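PDB 3GRH: putative acyl-CoA thioester hydrolase YbhC from Escherichia coli K-12, which is a putative thioesterase of the outer membrane, belonging to the pectinesterase family yet neither binding pectin nor showing pectinesterase activity. Local coordinates for residues N207-N212 / N239-G244; N272-G277 / N292-V297; L322-R327 / I354-I359. One frame throughout, in Å; residues are numbered along the deposited sequence.

Contact 1: N207-N212 / N239-G244; sequences NLTIEN and NVNILG
T209 and N241 meet side chain to side chain on one face of two parallel strands, where N241 ND2 gives a hydrogen bond to T209 OG1 at 3.2 Å, the hydroxyl lying 22° out of the amide plane. The hydroxyl is gripped a second time by the carbonyl of P139. With OG1 beside the backbone N (chi1 -63°), the methyl of T209 is turned along the strand and packs at 3.7 Å from CG2 to L243 CD1. The same methyl, CD1 of L243, is also met by E211, whose extended chain runs across the leucine and brings OE1 to within 3.0 Å of it, an unusually close and perhaps strained approach. On the reverse face L208, I210, V240 and I242 are all buried; L208 CD1 touches V240 CG1 at 4.0 Å, and I210 and V240 both rest on L205.

These pairs face each other because the backbones run parallel and in register from T209/N241 to E211/L243. I210 is fastened through both its N and its O, to N241 O and L243 N, each at 2.9 Å, and bonds from N241 N to L208 O and from N212 N to L243 O continue the ladder.

At the corner before each strand stands an asparagine in the left-handed helical region, N207 beside N239 of the next turn. Their amides lie side by side with planes only 10° apart, but do not bond directly: a water 2.7 Å from N207 OD1 bridges weakly to N239 ND2. N207 ND2 is held by the carbonyls of G134 and G136, which fixes that amide. Stacked asparagines at a turn, with aliphatic residues piled inside, are characteristic of the right-handed parallel beta-helix of pectinesterases.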
ATOM      1  N   ASN A 207       6.550   3.011 -13.568  1.00  7.51           N
ATOM      2  CA  ASN A 207       7.459   2.250 -14.388  1.00  6.86           C
ATOM      3  C   ASN A 207       8.775   1.937 -13.717  1.00  6.60           C
ATOM      4  O   ASN A 207       9.860   2.069 -14.261  1.00  8.36           O
ATOM      5  CB  ASN A 207       7.687   2.862 -15.774  1.00  7.64           C
ATOM      6  CG  ASN A 207       8.309   1.874 -16.732  1.00  6.63           C
ATOM      7  OD1 ASN A 207       7.920   0.664 -16.746  1.00  8.13           O
ATOM      8  ND2 ASN A 207       9.141   2.373 -17.633  1.00  9.86           N
ATOM      9  N   LEU A 208       8.699   1.429 -12.487  1.00  6.78           N
ATOM     10  CA  LEU A 208       9.866   1.030 -11.729  1.00  7.72           C
ATOM     11  C   LEU A 208       9.505  -0.034 -10.715  1.00  5.86           C
ATOM     12  O   LEU A 208       8.349  -0.365 -10.569  1.00  6.30           O
ATOM     13  CB  LEU A 208      10.562   2.168 -11.033  1.00 10.04           C
ATOM     14  CG  LEU A 208       9.742   3.171 -10.309  1.00  9.60           C
ATOM     15  CD1 LEU A 208       9.324   2.632  -8.961  1.00 10.83           C
ATOM     16  CD2 LEU A 208      10.467   4.439 -10.173  1.00 11.72           C
ATOM     17  N   THR A 209      10.528  -0.591 -10.082  1.00  6.82           N
ATOM     18  CA  THR A 209      10.391  -1.685  -9.116  1.00  7.43           C
ATOM     19  C   THR A 209      10.991  -1.222  -7.837  1.00  6.54           C
ATOM     20  O   THR A 209      12.082  -0.707  -7.815  1.00  9.43           O
ATOM     21  CB  THR A 209      11.095  -2.982  -9.572  1.00  8.51           C
ATOM     22  OG1 THR A 209      10.416  -3.384 -10.782  1.00 11.16           O
ATOM     23  CG2 THR A 209      10.958  -4.098  -8.536  1.00 12.33           C
ATOM     24  N   ILE A 210      10.262  -1.463  -6.756  1.00  7.90           N
ATOM     25  CA  ILE A 210      10.772  -1.153  -5.387  1.00  7.38           C
ATOM     26  C   ILE A 210      10.689  -2.442  -4.573  1.00  8.21           C
ATOM     27  O   ILE A 210       9.670  -3.082  -4.560  1.00  8.31           O
ATOM     28  CB  ILE A 210       9.997  -0.097  -4.693  1.00  7.95           C
ATOM     29  CG1 ILE A 210      10.118   1.258  -5.418  1.00  9.29           C
ATOM     30  CG2 ILE A 210      10.514   0.014  -3.256  1.00 11.18           C
ATOM     31  CD1 ILE A 210       9.008   2.273  -5.099  1.00 12.60           C
ATOM     32  N   GLU A 211      11.818  -2.865  -3.991  1.00  9.42           N
ATOM     33  CA  GLU A 211      11.900  -4.199  -3.353  1.00  9.27           C
ATOM     34  C   GLU A 211      12.627  -4.016  -2.014  1.00 10.19           C
ATOM     35  O   GLU A 211      13.674  -3.401  -1.950  1.00 10.62           O
ATOM     36  CB  GLU A 211      12.634  -5.185  -4.262  1.00 10.89           C
ATOM     37  CG  GLU A 211      12.741  -6.579  -3.725  1.00 14.99           C
ATOM     38  CD  GLU A 211      13.167  -7.624  -4.723  1.00 20.39           C
ATOM     39  OE1 GLU A 211      12.529  -7.678  -5.808  1.00 28.07           O
ATOM     40  OE2 GLU A 211      14.072  -8.422  -4.390  1.00 29.60           O
ATOM     41  N   ASN A 212      12.061  -4.593  -0.973  1.00  8.66           N
ATOM     42  CA  ASN A 212      12.831  -4.893   0.244  1.00  7.34           C
ATOM     43  C   ASN A 212      13.398  -6.292   0.070  1.00  8.40           C
ATOM     44  O   ASN A 212      12.650  -7.248   0.006  1.00  8.14           O
ATOM     45  CB  ASN A 212      12.031  -4.698   1.517  1.00  8.15           C
ATOM     46  CG  ASN A 212      12.876  -4.698   2.724  1.00  7.91           C
ATOM     47  OD1 ASN A 212      13.753  -5.560   2.820  1.00  8.26           O
ATOM     48  ND2 ASN A 212      12.584  -3.836   3.717  1.00  7.77           N
ATOM     49  N   ASN A 239       1.803   1.425 -12.743  1.00  7.90           N
ATOM     50  CA  ASN A 239       2.742   0.478 -13.425  1.00  8.03           C
ATOM     51  C   ASN A 239       4.018   0.336 -12.667  1.00  8.58           C
ATOM     52  O   ASN A 239       5.111   0.524 -13.206  1.00  7.90           O
ATOM     53  CB  ASN A 239       3.013   0.916 -14.855  1.00  7.67           C
ATOM     54  CG  ASN A 239       3.637  -0.174 -15.699  1.00 10.78           C
ATOM     55  OD1 ASN A 239       3.426  -1.371 -15.449  1.00 15.21           O
ATOM     56  ND2 ASN A 239       4.467   0.246 -16.658  1.00 16.60           N
ATOM     57  N   VAL A 240       3.895   0.026 -11.375  1.00  7.73           N
ATOM     58  CA  VAL A 240       5.034  -0.198 -10.456  1.00  6.68           C
ATOM     59  C   VAL A 240       4.976  -1.609  -9.960  1.00  8.69           C
ATOM     60  O   VAL A 240       3.897  -2.138  -9.696  1.00 11.29           O
ATOM     61  CB  VAL A 240       5.055   0.866  -9.335  1.00  8.73           C
ATOM     62  CG1 VAL A 240       6.027   0.534  -8.159  1.00  9.68           C
ATOM     63  CG2 VAL A 240       5.387   2.211  -9.898  1.00  8.78           C
ATOM     64  N   ASN A 241       6.127  -2.223  -9.716  1.00  6.05           N
ATOM     65  CA  ASN A 241       6.184  -3.505  -9.009  1.00  7.07           C
ATOM     66  C   ASN A 241       6.667  -3.210  -7.608  1.00  8.73           C
ATOM     67  O   ASN A 241       7.694  -2.554  -7.450  1.00  9.19           O
ATOM     68  CB  ASN A 241       7.224  -4.468  -9.624  1.00  8.50           C
ATOM     69  CG  ASN A 241       6.890  -4.898 -11.015  1.00 11.83           C
ATOM     70  OD1 ASN A 241       5.758  -5.013 -11.407  1.00 15.20           O
ATOM     71  ND2 ASN A 241       7.928  -5.022 -11.840  1.00 13.29           N
ATOM     72  N   ILE A 242       5.926  -3.667  -6.616  1.00  8.49           N
ATOM     73  CA  ILE A 242       6.298  -3.533  -5.204  1.00  7.82           C
ATOM     74  C   ILE A 242       6.472  -4.902  -4.615  1.00  8.70           C
ATOM     75  O   ILE A 242       5.508  -5.668  -4.572  1.00  8.46           O
ATOM     76  CB  ILE A 242       5.220  -2.728  -4.410  1.00  9.47           C
ATOM     77  CG1 ILE A 242       4.781  -1.471  -5.142  1.00 11.00           C
ATOM     78  CG2 ILE A 242       5.863  -2.393  -3.101  1.00 12.62           C
ATOM     79  CD1 ILE A 242       3.543  -0.843  -4.484  1.00 14.50           C
ATOM     80  N   LEU A 243       7.727  -5.239  -4.285  1.00  7.47           N
ATOM     81  CA  LEU A 243       8.117  -6.610  -4.012  1.00  9.60           C
ATOM     82  C   LEU A 243       8.615  -6.743  -2.604  1.00  9.77           C
ATOM     83  O   LEU A 243       9.515  -6.017  -2.149  1.00  9.44           O
ATOM     84  CB  LEU A 243       9.191  -7.098  -4.987  1.00 11.80           C
ATOM     85  CG  LEU A 243       8.785  -7.002  -6.432  1.00 13.77           C
ATOM     86  CD1 LEU A 243       9.915  -7.455  -7.319  1.00 16.04           C
ATOM     87  CD2 LEU A 243       7.534  -7.713  -6.791  1.00 10.77           C
ATOM     88  N   GLY A 244       8.026  -7.693  -1.871  1.00 10.98           N
ATOM     89  CA  GLY A 244       8.448  -7.995  -0.533  1.00  9.70           C
ATOM     90  C   GLY A 244       7.910  -9.321  -0.062  1.00  7.88           C
ATOM     91  O   GLY A 244       7.612 -10.204  -0.882  1.00  9.77           O
TER
HETATM   92  O   HOH W   1       6.812  -0.110 -19.138  1.00 20.66           O

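Contact 2: N272-G277 / N292-V297; sequences NSYIEG and NTEFRV
Y274 leans across to the neighbouring strand and sets the edge of its ring against E294, CE1 lying 3.8 Å from E294 CD, with ring and carboxylate planes 89° apart. Its CG is anti to the backbone N (chi1 173°), which carries the phenol along the sheet surface until OH sits 3.3 Å from R296 CB. There the hydroxyl donates a short bond of 2.5 Å to E276 OE1, using the anti lone pair of that oxygen; the other oxygen, OE2, forms a salt bridge with R245. R296, bent at chi2 and chi3, folds back along its own strand so that NH2 reaches E294 OE2 at 2.8 Å, an oxygen that also accepts from N329. The tyrosine is therefore framed by two carboxylates and the aliphatic part of an arginine, an environment likely to restrict rotation of its ring.

On the opposite face the chemistry is apolar. The F295 ring has T293 CG2 over one face, 3.8 Å above its plane and offset toward the rim, while I275 CD1 approaches CE1 of F295 at 4.1 Å. F328 stacks on F295, and F290 and F309 meet it edge-to-face.

Backbone bonds tie the two strands in parallel register: S273 O takes E294 N, I275 bonds through both N and O to E294 O and R296 N, and G277 N closes the series on R296 O. A polar outer ladder backed by interior aliphatic and aromatic stacks is the layout of a parallel beta-helix, and G277 leads within three residues to D280, predicted to be the nucleophile as in the pectinesterase family.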
ATOM      1  N   ASN A 272      -2.644  -0.435 -12.164  1.00  6.09           N
ATOM      2  CA  ASN A 272      -1.851  -1.122 -13.156  1.00  6.18           C
ATOM      3  C   ASN A 272      -0.551  -1.670 -12.576  1.00  6.83           C
ATOM      4  O   ASN A 272       0.426  -1.713 -13.272  1.00  9.93           O
ATOM      5  CB  ASN A 272      -1.559  -0.244 -14.350  1.00  9.58           C
ATOM      6  CG  ASN A 272      -2.766   0.314 -14.946  1.00 13.60           C
ATOM      7  OD1 ASN A 272      -2.889   1.553 -15.272  1.00 18.48           O
ATOM      8  ND2 ASN A 272      -3.687  -0.549 -15.121  1.00 12.73           N
ATOM      9  N   SER A 273      -0.576  -2.049 -11.310  1.00  6.29           N
ATOM     10  CA  SER A 273       0.641  -2.413 -10.565  1.00  6.49           C
ATOM     11  C   SER A 273       0.649  -3.877 -10.137  1.00  8.17           C
ATOM     12  O   SER A 273      -0.297  -4.601 -10.402  1.00  8.44           O
ATOM     13  CB  SER A 273       0.876  -1.494  -9.401  1.00  8.82           C
ATOM     14  OG  SER A 273       1.150  -0.132  -9.839  1.00  7.41           O
ATOM     15  N   TYR A 274       1.776  -4.296  -9.595  1.00  6.46           N
ATOM     16  CA  TYR A 274       1.957  -5.668  -9.158  1.00  6.85           C
ATOM     17  C   TYR A 274       2.523  -5.598  -7.790  1.00  6.47           C
ATOM     18  O   TYR A 274       3.536  -4.970  -7.613  1.00  7.93           O
ATOM     19  CB  TYR A 274       2.875  -6.396 -10.080  1.00  7.89           C
ATOM     20  CG  TYR A 274       3.257  -7.776  -9.628  1.00  6.77           C
ATOM     21  CD1 TYR A 274       2.427  -8.826  -9.814  1.00 10.74           C
ATOM     22  CD2 TYR A 274       4.430  -8.000  -8.992  1.00 10.00           C
ATOM     23  CE1 TYR A 274       2.747 -10.082  -9.369  1.00 13.08           C
ATOM     24  CE2 TYR A 274       4.775  -9.276  -8.603  1.00 10.16           C
ATOM     25  CZ  TYR A 274       3.916 -10.272  -8.752  1.00 12.01           C
ATOM     26  OH  TYR A 274       4.218 -11.594  -8.365  1.00 14.21           O
ATOM     27  N   ILE A 275       1.901  -6.271  -6.814  1.00  6.90           N
ATOM     28  CA  ILE A 275       2.357  -6.224  -5.414  1.00  6.45           C
ATOM     29  C   ILE A 275       2.459  -7.650  -4.900  1.00  7.19           C
ATOM     30  O   ILE A 275       1.551  -8.439  -5.107  1.00  9.76           O
ATOM     31  CB  ILE A 275       1.362  -5.424  -4.562  1.00  6.65           C
ATOM     32  CG1 ILE A 275       1.196  -4.060  -5.157  1.00  7.52           C
ATOM     33  CG2 ILE A 275       1.901  -5.358  -3.099  1.00  9.09           C
ATOM     34  CD1 ILE A 275       0.227  -3.143  -4.336  1.00 11.79           C
ATOM     35  N   GLU A 276       3.626  -7.998  -4.385  1.00  6.51           N
ATOM     36  CA  GLU A 276       3.930  -9.399  -3.980  1.00  8.33           C
ATOM     37  C   GLU A 276       4.333  -9.390  -2.512  1.00  8.00           C
ATOM     38  O   GLU A 276       5.016  -8.490  -2.043  1.00  8.93           O
ATOM     39  CB  GLU A 276       5.109  -9.875  -4.812  1.00 10.05           C
ATOM     40  CG  GLU A 276       5.561 -11.281  -4.600  1.00 12.36           C
ATOM     41  CD  GLU A 276       6.587 -11.684  -5.626  1.00 16.18           C
ATOM     42  OE1 GLU A 276       6.250 -11.797  -6.854  1.00 21.61           O
ATOM     43  OE2 GLU A 276       7.753 -11.959  -5.205  1.00 20.99           O
ATOM     44  N   GLY A 277       3.892 -10.396  -1.787  1.00  6.37           N
ATOM     45  CA  GLY A 277       4.336 -10.609  -0.434  1.00  7.35           C
ATOM     46  C   GLY A 277       3.706 -11.839   0.146  1.00  6.69           C
ATOM     47  O   GLY A 277       3.205 -12.692  -0.575  1.00  6.95           O
ATOM     48  N   ASN A 292      -7.011  -2.366 -11.183  1.00  9.19           N
ATOM     49  CA  ASN A 292      -6.225  -3.178 -12.057  1.00 10.09           C
ATOM     50  C   ASN A 292      -4.832  -3.508 -11.577  1.00 10.68           C
ATOM     51  O   ASN A 292      -3.844  -3.422 -12.331  1.00 11.55           O
ATOM     52  CB  ASN A 292      -6.202  -2.517 -13.389  1.00 11.38           C
ATOM     53  CG  ASN A 292      -7.584  -2.511 -14.003  1.00 19.21           C
ATOM     54  OD1 ASN A 292      -8.066  -3.570 -14.420  1.00 26.69           O
ATOM     55  ND2 ASN A 292      -8.243  -1.350 -14.058  1.00 23.94           N
ATOM     56  N   THR A 293      -4.787  -3.897 -10.321  1.00  8.50           N
ATOM     57  CA  THR A 293      -3.567  -4.291  -9.662  1.00  9.40           C
ATOM     58  C   THR A 293      -3.606  -5.778  -9.457  1.00  9.62           C
ATOM     59  O   THR A 293      -4.635  -6.373  -9.153  1.00 10.99           O
ATOM     60  CB  THR A 293      -3.363  -3.459  -8.393  1.00 11.27           C
ATOM     61  OG1 THR A 293      -3.091  -2.123  -8.832  1.00 13.65           O
ATOM     62  CG2 THR A 293      -2.189  -3.976  -7.578  1.00 11.41           C
ATOM     63  N   GLU A 294      -2.463  -6.425  -9.611  1.00  8.57           N
ATOM     64  CA  GLU A 294      -2.320  -7.836  -9.285  1.00 10.21           C
ATOM     65  C   GLU A 294      -1.641  -7.994  -7.967  1.00 11.01           C
ATOM     66  O   GLU A 294      -0.606  -7.372  -7.668  1.00 10.35           O
ATOM     67  CB  GLU A 294      -1.478  -8.545 -10.346  1.00 11.08           C
ATOM     68  CG  GLU A 294      -1.290 -10.024 -10.046  1.00 13.56           C
ATOM     69  CD  GLU A 294      -0.562 -10.844 -11.110  1.00 17.73           C
ATOM     70  OE1 GLU A 294      -0.240 -10.378 -12.235  1.00 23.38           O
ATOM     71  OE2 GLU A 294      -0.279 -12.015 -10.788  1.00 25.91           O
ATOM     72  N   PHE A 295      -2.249  -8.787  -7.106  1.00 10.47           N
ATOM     73  CA  PHE A 295      -1.695  -9.125  -5.818  1.00 10.73           C
ATOM     74  C   PHE A 295      -1.295 -10.598  -5.825  1.00 11.71           C
ATOM     75  O   PHE A 295      -2.098 -11.460  -6.184  1.00 12.35           O
ATOM     76  CB  PHE A 295      -2.728  -8.883  -4.740  1.00 10.35           C
ATOM     77  CG  PHE A 295      -3.215  -7.484  -4.646  1.00 11.52           C
ATOM     78  CD1 PHE A 295      -2.654  -6.635  -3.802  1.00 12.51           C
ATOM     79  CD2 PHE A 295      -4.298  -7.081  -5.365  1.00 10.72           C
ATOM     80  CE1 PHE A 295      -3.173  -5.333  -3.704  1.00 11.55           C
ATOM     81  CE2 PHE A 295      -4.741  -5.784  -5.334  1.00 10.71           C
ATOM     82  CZ  PHE A 295      -4.134  -4.909  -4.470  1.00 11.16           C
ATOM     83  N   ARG A 296      -0.033 -10.873  -5.512  1.00  9.69           N
ATOM     84  CA  ARG A 296       0.492 -12.262  -5.524  1.00 11.32           C
ATOM     85  C   ARG A 296       1.007 -12.605  -4.157  1.00 10.43           C
ATOM     86  O   ARG A 296       1.874 -11.896  -3.578  1.00 11.63           O
ATOM     87  CB  ARG A 296       1.612 -12.428  -6.539  1.00 12.04           C
ATOM     88  CG  ARG A 296       2.318 -13.785  -6.500  1.00 15.05           C
ATOM     89  CD  ARG A 296       1.646 -14.772  -7.423  1.00 25.50           C
ATOM     90  NE  ARG A 296       1.635 -14.259  -8.807  1.00 31.34           N
ATOM     91  CZ  ARG A 296       1.202 -14.913  -9.883  1.00 31.85           C
ATOM     92  NH1 ARG A 296       0.747 -16.176  -9.817  1.00 29.80           N
ATOM     93  NH2 ARG A 296       1.241 -14.296 -11.053  1.00 34.86           N
ATOM     94  N   VAL A 297       0.459 -13.702  -3.622  1.00 10.70           N
ATOM     95  CA  VAL A 297       0.978 -14.289  -2.399  1.00 11.51           C
ATOM     96  C   VAL A 297       2.025 -15.314  -2.716  1.00 11.76           C
ATOM     97  O   VAL A 297       1.730 -16.233  -3.509  1.00 12.23           O
ATOM     98  CB  VAL A 297      -0.149 -14.951  -1.585  1.00 10.55           C
ATOM     99  CG1 VAL A 297       0.479 -15.753  -0.387  1.00 14.02           C
ATOM    100  CG2 VAL A 297      -1.073 -13.929  -1.081  1.00 17.85           C
TER

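Contact 3: L322-R327 / I354-I359; sequences LAVNSR and IRDSAI
A323 and R355 join the strands with an almost straight bond, R355 N to A323 O at 2.8 Å and 176°, and the parallel pairing resumes beyond a corner with A358 N on S326 O. The corner belongs to a parallel beta-helix, in which successive turns bend at the same place: N325 and D356 both adopt the left-handed helical conformation, one turn apart. Inside, A323 CB packs on I354 CG1, with F328 touching both.

Through the bend, serine hydroxyls supplement the backbone ladder. S357 OG accepts S326 N at 3.0 Å and itself donates to R355 O, which it meets from well above the carbonyl plane; N325 N approaches the same oxygen within that plane at 3.3 Å, so R355 O serves two donors. One turn back, S326 OG does likewise, donating to V324 O and accepting T293 N. Replacing S357 by an alanine would probably leave S326 N without its acceptor and R355 O with one donor fewer, giving the corner more freedom to move.

Outside, the first torsion of R355 (chi1 60°) places CG between the backbone N and the carbonyl carbon, alongside V324, and CD lies across L322 at 3.9 Å from its CD1. N325 and D356 point the same way, N325 ND2 making a weak bond to D356 O. D356 OD1 is engaged by N408, and NH1 of R355 by the carbonyl of F48. The side chains of R355 and D356 also bind each other: R355 NE meets D356 OD2 at 2.9 Å, nearly in the guanidinium plane but 38° out of the plane of the carboxylate.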
ATOM      1  N   LEU A 322      -9.734   0.022  -1.042  1.00  6.83           N
ATOM      2  CA  LEU A 322     -10.686  -0.475  -2.033  1.00  6.09           C
ATOM      3  C   LEU A 322      -9.872  -1.150  -3.092  1.00  6.41           C
ATOM      4  O   LEU A 322      -8.942  -0.524  -3.575  1.00  7.70           O
ATOM      5  CB  LEU A 322     -11.424   0.666  -2.729  1.00  6.92           C
ATOM      6  CG  LEU A 322     -12.335   0.319  -3.851  1.00  6.21           C
ATOM      7  CD1 LEU A 322     -13.448  -0.591  -3.274  1.00  7.71           C
ATOM      8  CD2 LEU A 322     -12.916   1.637  -4.448  1.00  7.08           C
ATOM      9  N   ALA A 323     -10.149  -2.421  -3.398  1.00  5.76           N
ATOM     10  CA  ALA A 323      -9.511  -3.098  -4.532  1.00  7.76           C
ATOM     11  C   ALA A 323     -10.620  -3.322  -5.532  1.00  7.22           C
ATOM     12  O   ALA A 323     -11.640  -3.946  -5.205  1.00  8.78           O
ATOM     13  CB  ALA A 323      -8.948  -4.407  -4.049  1.00  9.29           C
ATOM     14  N   VAL A 324     -10.450  -2.773  -6.722  1.00  8.27           N
ATOM     15  CA  VAL A 324     -11.453  -2.826  -7.821  1.00  8.65           C
ATOM     16  C   VAL A 324     -10.820  -3.337  -9.066  1.00  7.52           C
ATOM     17  O   VAL A 324      -9.707  -2.968  -9.407  1.00  8.41           O
ATOM     18  CB  VAL A 324     -12.170  -1.432  -7.950  1.00 10.28           C
ATOM     19  CG1 VAL A 324     -11.200  -0.359  -8.219  1.00 15.91           C
ATOM     20  CG2 VAL A 324     -13.228  -1.483  -9.007  1.00 11.93           C
ATOM     21  N   ASN A 325     -11.435  -4.274  -9.746  1.00  8.97           N
ATOM     22  CA  ASN A 325     -11.025  -4.729 -11.037  1.00  9.45           C
ATOM     23  C   ASN A 325      -9.553  -5.258 -10.958  1.00  8.22           C
ATOM     24  O   ASN A 325      -8.711  -5.032 -11.871  1.00 11.44           O
ATOM     25  CB  ASN A 325     -11.121  -3.584 -12.049  1.00  9.42           C
ATOM     26  CG  ASN A 325     -12.538  -3.035 -12.243  1.00 16.55           C
ATOM     27  OD1 ASN A 325     -12.725  -1.888 -12.619  1.00 23.34           O
ATOM     28  ND2 ASN A 325     -13.497  -3.846 -12.011  1.00 19.52           N
ATOM     29  N   SER A 326      -9.279  -5.959  -9.870  1.00  8.16           N
ATOM     30  CA  SER A 326      -7.939  -6.416  -9.532  1.00  9.02           C
ATOM     31  C   SER A 326      -7.937  -7.984  -9.575  1.00  8.94           C
ATOM     32  O   SER A 326      -8.924  -8.601  -9.932  1.00 10.72           O
ATOM     33  CB  SER A 326      -7.540  -5.797  -8.217  1.00 10.04           C
ATOM     34  OG  SER A 326      -7.224  -4.400  -8.425  1.00 10.06           O
ATOM     35  N   ARG A 327      -6.739  -8.552  -9.436  1.00  9.28           N
ATOM     36  CA  ARG A 327      -6.458  -9.982  -9.620  1.00 11.14           C
ATOM     37  C   ARG A 327      -5.688 -10.427  -8.388  1.00 11.02           C
ATOM     38  O   ARG A 327      -4.784  -9.774  -7.951  1.00 11.93           O
ATOM     39  CB  ARG A 327      -5.674 -10.253 -10.900  1.00 13.69           C
ATOM     40  CG  ARG A 327      -6.458  -9.963 -12.082  1.00 19.40           C
ATOM     41  CD  ARG A 327      -5.604 -10.246 -13.319  1.00 21.57           C
ATOM     42  NE  ARG A 327      -4.595  -9.212 -13.525  1.00 28.90           N
ATOM     43  CZ  ARG A 327      -3.372  -9.408 -14.025  1.00 29.73           C
ATOM     44  NH1 ARG A 327      -2.957 -10.613 -14.361  1.00 33.81           N
ATOM     45  NH2 ARG A 327      -2.565  -8.375 -14.219  1.00 33.08           N
ATOM     46  N   ILE A 354     -13.230  -5.482  -1.450  1.00  6.38           N
ATOM     47  CA  ILE A 354     -12.732  -6.071  -2.672  1.00  6.59           C
ATOM     48  C   ILE A 354     -13.892  -6.291  -3.592  1.00  5.17           C
ATOM     49  O   ILE A 354     -14.841  -6.986  -3.237  1.00  9.40           O
ATOM     50  CB  ILE A 354     -11.997  -7.401  -2.397  1.00  7.63           C
ATOM     51  CG1 ILE A 354     -10.798  -7.216  -1.517  1.00  8.99           C
ATOM     52  CG2 ILE A 354     -11.492  -8.002  -3.764  1.00  9.55           C
ATOM     53  CD1 ILE A 354     -10.178  -8.582  -1.076  1.00 10.57           C
ATOM     54  N   ARG A 355     -13.882  -5.596  -4.728  1.00  6.49           N
ATOM     55  CA  ARG A 355     -14.991  -5.628  -5.682  1.00  7.73           C
ATOM     56  C   ARG A 355     -14.582  -5.865  -7.090  1.00  8.63           C
ATOM     57  O   ARG A 355     -13.502  -5.478  -7.507  1.00  7.98           O
ATOM     58  CB  ARG A 355     -15.867  -4.385  -5.612  1.00  7.17           C
ATOM     59  CG  ARG A 355     -15.170  -3.125  -5.888  1.00 10.28           C
ATOM     60  CD  ARG A 355     -16.119  -1.911  -5.738  1.00  9.39           C
ATOM     61  NE  ARG A 355     -17.210  -1.964  -6.726  1.00  9.38           N
ATOM     62  CZ  ARG A 355     -18.359  -1.293  -6.633  1.00 10.56           C
ATOM     63  NH1 ARG A 355     -18.586  -0.412  -5.707  1.00 11.75           N
ATOM     64  NH2 ARG A 355     -19.234  -1.460  -7.643  1.00 12.93           N
ATOM     65  N   ASP A 356     -15.447  -6.514  -7.832  1.00  9.59           N
ATOM     66  CA  ASP A 356     -15.254  -6.664  -9.241  1.00 10.28           C
ATOM     67  C   ASP A 356     -13.873  -7.280  -9.645  1.00  8.78           C
ATOM     68  O   ASP A 356     -13.294  -6.937 -10.694  1.00 11.96           O
ATOM     69  CB  ASP A 356     -15.465  -5.319  -9.958  1.00 11.33           C
ATOM     70  CG  ASP A 356     -16.765  -4.637  -9.570  1.00 19.52           C
ATOM     71  OD1 ASP A 356     -17.834  -5.282  -9.671  1.00 24.73           O
ATOM     72  OD2 ASP A 356     -16.720  -3.416  -9.157  1.00 24.30           O
ATOM     73  N   SER A 357     -13.384  -8.169  -8.801  1.00  9.29           N
ATOM     74  CA  SER A 357     -12.064  -8.704  -8.880  1.00  8.78           C
ATOM     75  C   SER A 357     -12.034 -10.207  -9.067  1.00  9.57           C
ATOM     76  O   SER A 357     -12.968 -10.906  -8.734  1.00 10.57           O
ATOM     77  CB  SER A 357     -11.274  -8.321  -7.640  1.00  8.48           C
ATOM     78  OG  SER A 357     -11.015  -6.904  -7.672  1.00  8.89           O
ATOM     79  N   ALA A 358     -10.941 -10.706  -9.634  1.00  9.29           N
ATOM     80  CA  ALA A 358     -10.774 -12.133  -9.872  1.00  9.92           C
ATOM     81  C   ALA A 358      -9.962 -12.661  -8.675  1.00  9.36           C
ATOM     82  O   ALA A 358      -8.868 -12.161  -8.429  1.00 11.03           O
ATOM     83  CB  ALA A 358      -9.994 -12.376 -11.178  1.00 13.14           C
ATOM     84  N   ILE A 359     -10.466 -13.662  -7.972  1.00  9.69           N
ATOM     85  CA  ILE A 359      -9.761 -14.351  -6.859  1.00  8.88           C
ATOM     86  C   ILE A 359      -9.504 -15.780  -7.264  1.00 10.28           C
ATOM     87  O   ILE A 359     -10.400 -16.539  -7.529  1.00 10.04           O
ATOM     88  CB  ILE A 359     -10.563 -14.290  -5.557  1.00  8.37           C
ATOM     89  CG1 ILE A 359     -10.884 -12.850  -5.222  1.00 10.06           C
ATOM     90  CG2 ILE A 359      -9.745 -14.868  -4.413  1.00  9.59           C
ATOM     91  CD1 ILE A 359     -11.824 -12.667  -4.096  1.00 11.88           C
TER

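Successive turns of one beta-helix carry all three contacts, each partly buried, with an apolar inner side and a more polar outer one. Contacts 1 and 2 belong to the same face and are joined directly: strand 240-243 bonds to strand 274-277, with I242 N 2.9 Å from Y274 O. Contact 3 reaches that face only with its last residues, R327 O lying 2.8 Å from F295 N of contact 2, and otherwise lies on the preceding face and the corner that leads from it. The chemistry shifts accordingly. Aliphatic stacking inside 207-212 / 239-244 gives way to aromatic packing in 272-277 / 292-297, whereas serine hydroxyls dominate the bend of 322-327 / 354-359.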